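Local coordinates for protein dehydratase, IlvD/Edd family (Caulobacter crescentus, PDB 5OYN) that catalyses the dehydration of D-xylonate to 2-dehydro-3-deoxy-D-arabinonate in D-xylose degradation, using a [2Fe-2S] cluster and magnesium, and also dehydrates D-gluconate, at residues T192-E195 with F196-A200; E411-R414 with K415-S419. All blocks are in the same frame, centred on the assembly; numbering follows the deposited sequence.

Contact 1. Residues T192-E195 with F196-A200; sequences TEEE and FIDRA
Arg199 N gives its hydrogen to Glu195 O at 2.8 Å, in a nearly straight bond (173°) one turn along helix 193-202. Two more bonds of the same i to i+4 kind precede it: Phe196 N gives to Thr192 O at 3.3 Å, and Asp198 N to Glu194 O at 2.9 Å. The side chain of Glu195 turns back the other way. Its CG lies beside its own backbone N (chi1 -48°), and the extended chain brings OE1, through its anti lone pair, to Thr192 N, giving that amide an acceptor, as in the glutamate half of a capping box. The aliphatic part of Arg199 lies by the same carbonyl that its amide grips. The carboxylates of Glu194 and Asp198 stand close, OE2 to OD2 3.7 Å, with planes 75° apart; this probably costs some energy, which the salt bridge from Glu194 OE1 to Arg51 of the second subunit should help to repay. Phe196 and Ala200, being apolar, suit the side packed on helix 177-187 and that subunit. The three glutamates suit the amino-terminal turn, where the helix dipole should favour negative charge, and Glu194 also helps to join two subunits.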
ATOM      1  N   THR A 192      10.406 -36.752  15.029  1.00 83.90           N
ATOM      2  CA  THR A 192      10.450 -36.065  16.308  1.00 84.46           C
ATOM      3  C   THR A 192       9.519 -34.856  16.286  1.00 85.49           C
ATOM      4  O   THR A 192       8.803 -34.608  15.311  1.00 85.38           O
ATOM      5  CB  THR A 192      11.871 -35.639  16.667  1.00 86.91           C
ATOM      6  OG1 THR A 192      11.899 -35.262  18.052  1.00 91.28           O
ATOM      7  CG2 THR A 192      12.318 -34.452  15.797  1.00 84.36           C
ATOM      8  N   GLU A 193       9.536 -34.081  17.371  1.00 85.55           N
ATOM      9  CA  GLU A 193       8.605 -32.971  17.507  1.00 89.81           C
ATOM     10  C   GLU A 193       9.038 -31.734  16.724  1.00 90.69           C
ATOM     11  O   GLU A 193       8.201 -30.859  16.464  1.00 88.97           O
ATOM     12  CB  GLU A 193       8.416 -32.629  18.987  1.00 89.22           C
ATOM     13  CG  GLU A 193       8.224 -33.864  19.861  1.00 94.54           C
ATOM     14  CD  GLU A 193       7.392 -33.595  21.106  1.00101.58           C
ATOM     15  OE1 GLU A 193       6.819 -34.565  21.653  1.00107.28           O
ATOM     16  OE2 GLU A 193       7.318 -32.423  21.545  1.00 95.57           O
ATOM     17  N   GLU A 194      10.309 -31.638  16.330  1.00 88.09           N
ATOM     18  CA  GLU A 194      10.700 -30.532  15.468  1.00 87.59           C
ATOM     19  C   GLU A 194      10.565 -30.863  13.986  1.00 88.34           C
ATOM     20  O   GLU A 194      10.214 -29.971  13.206  1.00 92.39           O
ATOM     21  CB  GLU A 194      12.126 -30.066  15.790  1.00 90.66           C
ATOM     22  CG  GLU A 194      12.548 -28.746  15.090  1.00102.37           C
ATOM     23  CD  GLU A 194      11.909 -27.461  15.681  1.00105.85           C
ATOM     24  OE1 GLU A 194      11.051 -27.553  16.597  1.00 97.73           O
ATOM     25  OE2 GLU A 194      12.275 -26.349  15.212  1.00102.54           O
ATOM     26  N   GLU A 195      10.809 -32.111  13.564  1.00 83.27           N
ATOM     27  CA  GLU A 195      10.477 -32.485  12.188  1.00 84.68           C
ATOM     28  C   GLU A 195       8.992 -32.267  11.904  1.00 83.07           C
ATOM     29  O   GLU A 195       8.618 -31.835  10.806  1.00 77.82           O
ATOM     30  CB  GLU A 195      10.892 -33.936  11.910  1.00 89.09           C
ATOM     31  CG  GLU A 195      12.330 -34.247  12.369  1.00 96.58           C
ATOM     32  CD  GLU A 195      12.688 -35.737  12.347  1.00 97.53           C
ATOM     33  OE1 GLU A 195      12.062 -36.498  13.116  1.00 96.67           O
ATOM     34  OE2 GLU A 195      13.631 -36.136  11.626  1.00 93.58           O
ATOM     35  N   PHE A 196       8.137 -32.524  12.898  1.00 85.58           N
ATOM     36  CA  PHE A 196       6.702 -32.298  12.747  1.00 79.89           C
ATOM     37  C   PHE A 196       6.406 -30.829  12.461  1.00 75.48           C
ATOM     38  O   PHE A 196       5.633 -30.503  11.553  1.00 70.17           O
ATOM     39  CB  PHE A 196       5.977 -32.771  14.009  1.00 77.44           C
ATOM     40  CG  PHE A 196       4.489 -32.963  13.841  1.00 76.26           C
ATOM     41  CD1 PHE A 196       3.668 -31.919  13.443  1.00 71.99           C
ATOM     42  CD2 PHE A 196       3.907 -34.186  14.126  1.00 77.80           C
ATOM     43  CE1 PHE A 196       2.316 -32.098  13.307  1.00 71.43           C
ATOM     44  CE2 PHE A 196       2.546 -34.369  14.000  1.00 71.57           C
ATOM     45  CZ  PHE A 196       1.753 -33.331  13.585  1.00 72.83           C
ATOM     46  N   ILE A 197       7.003 -29.926  13.233  1.00 76.59           N
ATOM     47  CA  ILE A 197       6.769 -28.506  12.992  1.00 80.61           C
ATOM     48  C   ILE A 197       7.346 -28.091  11.641  1.00 77.52           C
ATOM     49  O   ILE A 197       6.764 -27.259  10.930  1.00 71.58           O
ATOM     50  CB  ILE A 197       7.348 -27.670  14.148  1.00 80.66           C
ATOM     51  CG1 ILE A 197       6.633 -28.018  15.458  1.00 77.04           C
ATOM     52  CG2 ILE A 197       7.229 -26.187  13.847  1.00 73.94           C
ATOM     53  CD1 ILE A 197       7.080 -27.186  16.635  1.00 79.54           C
ATOM     54  N   ASP A 198       8.472 -28.695  11.246  1.00 78.55           N
ATOM     55  CA  ASP A 198       9.208 -28.240  10.068  1.00 78.50           C
ATOM     56  C   ASP A 198       8.622 -28.776   8.775  1.00 72.26           C
ATOM     57  O   ASP A 198       8.610 -28.060   7.765  1.00 70.91           O
ATOM     58  CB  ASP A 198      10.689 -28.608  10.183  1.00 84.39           C
ATOM     59  CG  ASP A 198      11.386 -27.843  11.299  1.00 98.24           C
ATOM     60  OD1 ASP A 198      12.622 -28.011  11.477  1.00 97.68           O
ATOM     61  OD2 ASP A 198      10.686 -27.070  12.003  1.00103.30           O
ATOM     62  N   ARG A 199       8.138 -30.022   8.786  1.00 73.74           N
ATOM     63  CA  ARG A 199       7.347 -30.515   7.663  1.00 72.32           C
ATOM     64  C   ARG A 199       6.085 -29.687   7.480  1.00 63.03           C
ATOM     65  O   ARG A 199       5.670 -29.413   6.349  1.00 58.79           O
ATOM     66  CB  ARG A 199       6.969 -31.981   7.864  1.00 77.11           C
ATOM     67  CG  ARG A 199       8.130 -32.929   8.018  1.00 82.08           C
ATOM     68  CD  ARG A 199       7.695 -34.204   8.702  1.00 81.61           C
ATOM     69  NE  ARG A 199       7.780 -35.342   7.790  1.00 99.44           N
ATOM     70  CZ  ARG A 199       8.899 -36.029   7.562  1.00101.89           C
ATOM     71  NH1 ARG A 199      10.024 -35.688   8.185  1.00 95.58           N
ATOM     72  NH2 ARG A 199       8.897 -37.056   6.716  1.00 99.08           N
ATOM     73  N   ALA A 200       5.440 -29.311   8.583  1.00 62.95           N
ATOM     74  CA  ALA A 200       4.254 -28.471   8.490  1.00 60.46           C
ATOM     75  C   ALA A 200       4.597 -27.147   7.826  1.00 67.40           C
ATOM     76  O   ALA A 200       3.881 -26.683   6.932  1.00 63.33           O
ATOM     77  CB  ALA A 200       3.655 -28.243   9.880  1.00 60.50           C
TER

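Contact 2. Residues E411-R414 with K415-S419; sequences EEFR and KRYLS
Phe413 and Tyr417, one turn apart on helix 411-417, make an edge-to-face pair, centroids 4.9 Å apart and planes at 51°. The Tyr417 edge comes down on one face of Phe413, its CD2 3.8 Å above the plane over the ring centre. CG of Phe413, anti to its N (chi1 -178°), carries the ring toward the following turn, where the Tyr417 side chain, its CG beside its own N, crosses it at about a right angle. Leu418 CD2 adds an apolar neighbour, 4.2 Å from Phe413 CE1. Large apolar groups suit this buried side, where Phe413 also meets Pro505 and Tyr417 meets Phe427, while the tyrosine hydroxyl has a polar partner in Glu453 O.

At the boundary, exposed Arg414 lays one face of its guanidinium over CD1 of buried Leu418. The solvent side is looser and charged. Glu411 and Lys415 run side by side, and NZ reaches OE2 at 2.8 Å in a salt bridge from above the carboxylate plane. Glu412 OE1 is 4.0 Å from the same NZ, beyond a salt bridge though probably close enough for attraction.

As the helix ends, Arg414 O receives weak bonds from Leu418 N (3.0 Å) and Ser419 OG (3.3 Å), the small hydroxyl supplementing a bent backbone bond. The helix is thus amphipathic: aromatics fix its inner side, while outside only Glu411 and Lys415 bring opposite charges into direct contact across the segments.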
ATOM      1  N   GLU A 411      -6.317 -48.960  -0.244  1.00 79.43           N
ATOM      2  CA  GLU A 411      -6.415 -50.353  -0.663  1.00 75.83           C
ATOM      3  C   GLU A 411      -6.200 -51.314   0.505  1.00 76.32           C
ATOM      4  O   GLU A 411      -6.804 -52.392   0.533  1.00 80.88           O
ATOM      5  CB  GLU A 411      -5.431 -50.633  -1.795  1.00 78.31           C
ATOM      6  CG  GLU A 411      -3.985 -50.550  -1.395  1.00 85.36           C
ATOM      7  CD  GLU A 411      -3.150 -51.615  -2.070  1.00 95.00           C
ATOM      8  OE1 GLU A 411      -2.014 -51.297  -2.501  1.00 94.51           O
ATOM      9  OE2 GLU A 411      -3.635 -52.768  -2.168  1.00 94.33           O
ATOM     10  N   GLU A 412      -5.367 -50.945   1.480  1.00 76.70           N
ATOM     11  CA  GLU A 412      -5.232 -51.772   2.674  1.00 77.32           C
ATOM     12  C   GLU A 412      -6.521 -51.772   3.491  1.00 79.20           C
ATOM     13  O   GLU A 412      -6.937 -52.817   4.007  1.00 82.02           O
ATOM     14  CB  GLU A 412      -4.053 -51.287   3.516  1.00 79.40           C
ATOM     15  CG  GLU A 412      -3.302 -52.405   4.227  1.00 88.64           C
ATOM     16  CD  GLU A 412      -2.793 -53.476   3.267  1.00101.77           C
ATOM     17  OE1 GLU A 412      -2.223 -53.111   2.213  1.00101.76           O
ATOM     18  OE2 GLU A 412      -2.970 -54.682   3.561  1.00103.82           O
ATOM     19  N   PHE A 413      -7.159 -50.604   3.623  1.00 76.34           N
ATOM     20  CA  PHE A 413      -8.470 -50.516   4.263  1.00 72.36           C
ATOM     21  C   PHE A 413      -9.491 -51.378   3.534  1.00 74.67           C
ATOM     22  O   PHE A 413     -10.285 -52.082   4.169  1.00 75.66           O
ATOM     23  CB  PHE A 413      -8.916 -49.050   4.299  1.00 66.38           C
ATOM     24  CG  PHE A 413     -10.246 -48.796   4.978  1.00 68.64           C
ATOM     25  CD1 PHE A 413     -11.450 -49.006   4.307  1.00 70.71           C
ATOM     26  CD2 PHE A 413     -10.291 -48.265   6.268  1.00 70.95           C
ATOM     27  CE1 PHE A 413     -12.672 -48.739   4.928  1.00 64.96           C
ATOM     28  CE2 PHE A 413     -11.506 -47.991   6.894  1.00 67.90           C
ATOM     29  CZ  PHE A 413     -12.698 -48.233   6.222  1.00 67.26           C
ATOM     30  N   ARG A 414      -9.486 -51.332   2.197  1.00 70.81           N
ATOM     31  CA  ARG A 414     -10.411 -52.139   1.412  1.00 70.85           C
ATOM     32  C   ARG A 414     -10.243 -53.624   1.721  1.00 73.99           C
ATOM     33  O   ARG A 414     -11.207 -54.301   2.096  1.00 73.84           O
ATOM     34  CB  ARG A 414     -10.209 -51.865  -0.076  1.00 68.98           C
ATOM     35  CG  ARG A 414     -11.275 -52.489  -0.960  1.00 72.20           C
ATOM     36  CD  ARG A 414     -11.214 -51.965  -2.384  1.00 73.36           C
ATOM     37  NE  ARG A 414     -11.395 -50.515  -2.437  1.00 87.48           N
ATOM     38  CZ  ARG A 414     -12.575 -49.894  -2.419  1.00 87.39           C
ATOM     39  NH1 ARG A 414     -13.712 -50.592  -2.354  1.00 83.58           N
ATOM     40  NH2 ARG A 414     -12.617 -48.566  -2.466  1.00 83.39           N
ATOM     41  N   LYS A 415      -9.015 -54.140   1.595  1.00 75.76           N
ATOM     42  CA  LYS A 415      -8.749 -55.552   1.872  1.00 75.19           C
ATOM     43  C   LYS A 415      -9.174 -55.960   3.277  1.00 73.12           C
ATOM     44  O   LYS A 415      -9.620 -57.090   3.481  1.00 80.05           O
ATOM     45  CB  LYS A 415      -7.262 -55.857   1.683  1.00 75.97           C
ATOM     46  CG  LYS A 415      -6.884 -56.252   0.263  1.00 82.74           C
ATOM     47  CD  LYS A 415      -5.381 -56.476   0.127  1.00 89.38           C
ATOM     48  CE  LYS A 415      -4.831 -55.793  -1.125  1.00 95.36           C
ATOM     49  NZ  LYS A 415      -3.431 -55.290  -0.934  1.00 97.49           N
ATOM     50  N   ARG A 416      -9.054 -55.068   4.254  1.00 73.68           N
ATOM     51  CA  ARG A 416      -9.304 -55.461   5.635  1.00 75.93           C
ATOM     52  C   ARG A 416     -10.795 -55.565   5.950  1.00 77.68           C
ATOM     53  O   ARG A 416     -11.213 -56.491   6.656  1.00 80.15           O
ATOM     54  CB  ARG A 416      -8.625 -54.476   6.593  1.00 78.11           C
ATOM     55  CG  ARG A 416      -8.638 -54.931   8.050  1.00 79.11           C
ATOM     56  CD  ARG A 416      -7.995 -53.926   8.995  1.00 84.37           C
ATOM     57  NE  ARG A 416      -6.775 -53.343   8.448  1.00 94.09           N
ATOM     58  CZ  ARG A 416      -5.585 -53.930   8.507  1.00 97.55           C
ATOM     59  NH1 ARG A 416      -5.462 -55.120   9.094  1.00 93.91           N
ATOM     60  NH2 ARG A 416      -4.519 -53.330   7.983  1.00 91.64           N
ATOM     61  N   TYR A 417     -11.610 -54.640   5.452  1.00 77.53           N
ATOM     62  CA  TYR A 417     -13.007 -54.578   5.873  1.00 74.91           C
ATOM     63  C   TYR A 417     -14.005 -54.841   4.760  1.00 75.57           C
ATOM     64  O   TYR A 417     -14.993 -55.548   4.981  1.00 78.72           O
ATOM     65  CB  TYR A 417     -13.320 -53.213   6.498  1.00 70.16           C
ATOM     66  CG  TYR A 417     -12.359 -52.796   7.584  1.00 75.65           C
ATOM     67  CD1 TYR A 417     -12.510 -53.256   8.890  1.00 72.71           C
ATOM     68  CD2 TYR A 417     -11.303 -51.927   7.307  1.00 76.50           C
ATOM     69  CE1 TYR A 417     -11.628 -52.868   9.890  1.00 75.01           C
ATOM     70  CE2 TYR A 417     -10.420 -51.531   8.296  1.00 72.19           C
ATOM     71  CZ  TYR A 417     -10.586 -52.002   9.583  1.00 75.40           C
ATOM     72  OH  TYR A 417      -9.701 -51.609  10.557  1.00 71.23           O
ATOM     73  N   LEU A 418     -13.797 -54.279   3.575  1.00 75.72           N
ATOM     74  CA  LEU A 418     -14.785 -54.378   2.513  1.00 76.11           C
ATOM     75  C   LEU A 418     -14.533 -55.552   1.579  1.00 75.45           C
ATOM     76  O   LEU A 418     -15.062 -55.558   0.461  1.00 72.04           O
ATOM     77  CB  LEU A 418     -14.827 -53.078   1.711  1.00 72.71           C
ATOM     78  CG  LEU A 418     -14.527 -51.789   2.470  1.00 72.78           C
ATOM     79  CD1 LEU A 418     -14.488 -50.615   1.503  1.00 68.78           C
ATOM     80  CD2 LEU A 418     -15.538 -51.538   3.589  1.00 68.67           C
ATOM     81  N   SER A 419     -13.750 -56.549   2.005  1.00 72.17           N
ATOM     82  CA  SER A 419     -13.307 -57.588   1.081  1.00 84.31           C
ATOM     83  C   SER A 419     -13.641 -59.017   1.535  1.00 83.22           C
ATOM     84  O   SER A 419     -13.014 -59.968   1.051  1.00 70.54           O
ATOM     85  CB  SER A 419     -11.801 -57.447   0.836  1.00 75.88           C
ATOM     86  OG  SER A 419     -11.548 -56.609  -0.276  1.00 78.66           O
TER

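In the fold
Contact 1 comes first along the chain, in helix 193-202 of the family's N-terminal range; contact 2 follows some 200 residues later, in helix 411-417 of the C-terminal range. Their centres are 31 Å apart and their nearest atoms about 20 Å, so the two do not touch. Each lies in a single helix, 28 to 29 Å from the centre of the chain and away from the cluster and magnesium sites. They differ in what they face: 192-200 meets helix 177-187 and the second subunit of the homotetramer, whereas 411-419 packs within its own chain, against Phe427 of strand 426-435 in the mixed sheet, and touches no other subunit.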